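Local coordinates for protein endoglucanase (Uncultured bacterium, PDB 3X17) that probably hydrolyses internal beta-1,4-glucosidic bonds of cellulose, as a family 9 endoglucanase with an N-terminal Ig-like domain, at residues D339-W342 / A343-L347. Numbering follows the deposited sequence.
Sequences DRFW and AAVEL. With CA (calcium ion), chain E.
The indole of Trp-342 offers its N-H to the carboxylate of Glu-346, one helical turn further on, in a buried i to i+4 side-chain bond. It is weak: NE1 lies 3.0 Å from OE2, but the angle at the hydrogen is only 130°. OE2 comes to the ring edge near the indole plane, while the carboxylate plane stands 86° to it. In Glu-346, CG lies beside the backbone N, anti to the carbonyl carbon, which places it 3.5 Å from NE1 of Trp-342; the bend at chi2 (-59°) then turns the carboxylate so that OE2 reaches the indole N-H. Glutamate suits this place because its other oxygen, OE1, forms a salt bridge with Arg-287, so one buried acid serves two donors. With an alanine here in place of the acid, Arg-287 is likely to lose this countercharge and the indole N-H its acceptor.

On a neighbouring side of the helix, Val-345 CG2 sits over one face of the Phe-341 ring, 4.1 Å from its centroid and displaced toward the rim, a CH-pi contact. The beta-branched valine, with CG1 anti to its backbone N, turns CG2 back toward that ring. Four successive i to i+4 backbone bonds, from Ala-343 N to Asp-339 O through Glu-346 N to Trp-342 O, make this regular alpha-helix.

Near the start of the helix Asp-339 binds calcium through OD2 at 2.2 Å, with the carboxylates of Asp-333 and Asp-338, the backbone oxygens of Asp-335 and Val-377, and a water; its OD1 forms a salt bridge with Lys-277. A short, acidic side chain can thus tie the ion to the helix. Within the (alpha/alpha)6 barrel, helix 337-351 packs through Trp-342 and Glu-346 on helix 272-288, through the small Ala-343 and Ala-344 against Trp-308 of helix 294-312, and through Phe-341 and Ala-344 on helix 354-366.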
loop_
_atom_site.group_PDB
_atom_site.type_symbol
_atom_site.label_atom_id
_atom_site.label_comp_id
_atom_site.label_asym_id
_atom_site.label_seq_id
_atom_site.Cartn_x
_atom_site.Cartn_y
_atom_site.Cartn_z
ATOM N N ASP A 339 -7.973 -15.827 -5.101
ATOM C CA ASP A 339 -8.871 -14.808 -5.668
ATOM C C ASP A 339 -10.341 -15.244 -5.725
ATOM O O ASP A 339 -11.232 -14.467 -5.358
ATOM C CB ASP A 339 -8.363 -14.389 -7.060
ATOM C CG ASP A 339 -6.865 -14.144 -7.065
ATOM O OD1 ASP A 339 -6.459 -13.053 -6.655
ATOM O OD2 ASP A 339 -6.082 -15.030 -7.474
ATOM N N ARG A 340 -10.611 -16.488 -6.147
ATOM C CA ARG A 340 -12.006 -16.987 -6.118
ATOM C C ARG A 340 -12.573 -17.079 -4.704
ATOM O O ARG A 340 -13.728 -16.711 -4.463
ATOM C CB ARG A 340 -12.163 -18.345 -6.811
ATOM C CG ARG A 340 -11.817 -18.356 -8.280
ATOM C CD ARG A 340 -11.914 -19.791 -8.845
ATOM N NE ARG A 340 -11.454 -19.878 -10.226
ATOM C CZ ARG A 340 -12.210 -20.236 -11.263
ATOM N NH1 ARG A 340 -13.484 -20.545 -11.098
ATOM N NH2 ARG A 340 -11.679 -20.280 -12.475
ATOM N N PHE A 341 -11.782 -17.596 -3.769
ATOM C CA PHE A 341 -12.191 -17.598 -2.355
ATOM C C PHE A 341 -12.658 -16.192 -1.949
ATOM O O PHE A 341 -13.784 -16.000 -1.443
ATOM C CB PHE A 341 -11.010 -18.049 -1.482
ATOM C CG PHE A 341 -11.219 -17.848 0.006
ATOM C CD1 PHE A 341 -11.934 -18.777 0.749
ATOM C CD2 PHE A 341 -10.703 -16.726 0.652
ATOM C CE1 PHE A 341 -12.092 -18.628 2.121
ATOM C CE2 PHE A 341 -10.839 -16.579 2.028
ATOM C CZ PHE A 341 -11.590 -17.512 2.752
ATOM N N TRP A 342 -11.807 -15.196 -2.217
ATOM C CA TRP A 342 -12.092 -13.820 -1.789
ATOM C C TRP A 342 -13.376 -13.302 -2.426
ATOM O O TRP A 342 -14.225 -12.724 -1.764
ATOM C CB TRP A 342 -10.910 -12.917 -2.117
ATOM C CG TRP A 342 -11.161 -11.461 -1.874
ATOM C CD1 TRP A 342 -11.807 -10.904 -0.811
ATOM C CD2 TRP A 342 -10.593 -10.377 -2.612
ATOM N NE1 TRP A 342 -11.752 -9.530 -0.887
ATOM C CE2 TRP A 342 -11.008 -9.181 -1.986
ATOM C CE3 TRP A 342 -9.844 -10.299 -3.797
ATOM C CZ2 TRP A 342 -10.748 -7.914 -2.537
ATOM C CZ3 TRP A 342 -9.607 -9.043 -4.359
ATOM C CH2 TRP A 342 -10.035 -7.866 -3.710
ATOM N N ALA A 343 -13.534 -13.557 -3.717
ATOM C CA ALA A 343 -14.754 -13.163 -4.409
ATOM C C ALA A 343 -15.980 -13.860 -3.819
ATOM O O ALA A 343 -16.999 -13.213 -3.562
ATOM C CB ALA A 343 -14.625 -13.431 -5.933
ATOM N N ALA A 344 -15.883 -15.173 -3.606
ATOM C CA ALA A 344 -16.959 -15.909 -2.910
ATOM C C ALA A 344 -17.378 -15.303 -1.569
ATOM O O ALA A 344 -18.564 -15.085 -1.327
ATOM C CB ALA A 344 -16.619 -17.408 -2.758
ATOM N N VAL A 345 -16.412 -15.011 -0.710
ATOM C CA VAL A 345 -16.704 -14.370 0.582
ATOM C C VAL A 345 -17.474 -13.072 0.389
ATOM O O VAL A 345 -18.546 -12.902 0.961
ATOM C CB VAL A 345 -15.400 -14.101 1.392
ATOM C CG1 VAL A 345 -15.686 -13.211 2.605
ATOM C CG2 VAL A 345 -14.787 -15.435 1.842
ATOM N N GLU A 346 -16.930 -12.153 -0.414
ATOM C CA GLU A 346 -17.539 -10.813 -0.567
ATOM C C GLU A 346 -18.957 -10.877 -1.168
ATOM O O GLU A 346 -19.868 -10.167 -0.740
ATOM C CB GLU A 346 -16.646 -9.897 -1.403
ATOM C CG GLU A 346 -15.219 -9.792 -0.876
ATOM C CD GLU A 346 -15.133 -9.256 0.563
ATOM O OE1 GLU A 346 -16.166 -8.832 1.135
ATOM O OE2 GLU A 346 -14.008 -9.178 1.094
ATOM N N LEU A 347 -19.150 -11.760 -2.136
ATOM C CA LEU A 347 -20.472 -11.952 -2.703
ATOM C C LEU A 347 -21.433 -12.564 -1.677
ATOM O O LEU A 347 -22.596 -12.168 -1.609
ATOM C CB LEU A 347 -20.401 -12.814 -3.977
ATOM C CG LEU A 347 -20.064 -11.974 -5.229
ATOM C CD1 LEU A 347 -19.489 -12.830 -6.360
ATOM C CD2 LEU A 347 -21.316 -11.234 -5.680
HETATM CA CA CA E . -3.940 -15.476 -6.956
HETATM O O HOH W 1 -2.338 -16.922 -5.716
#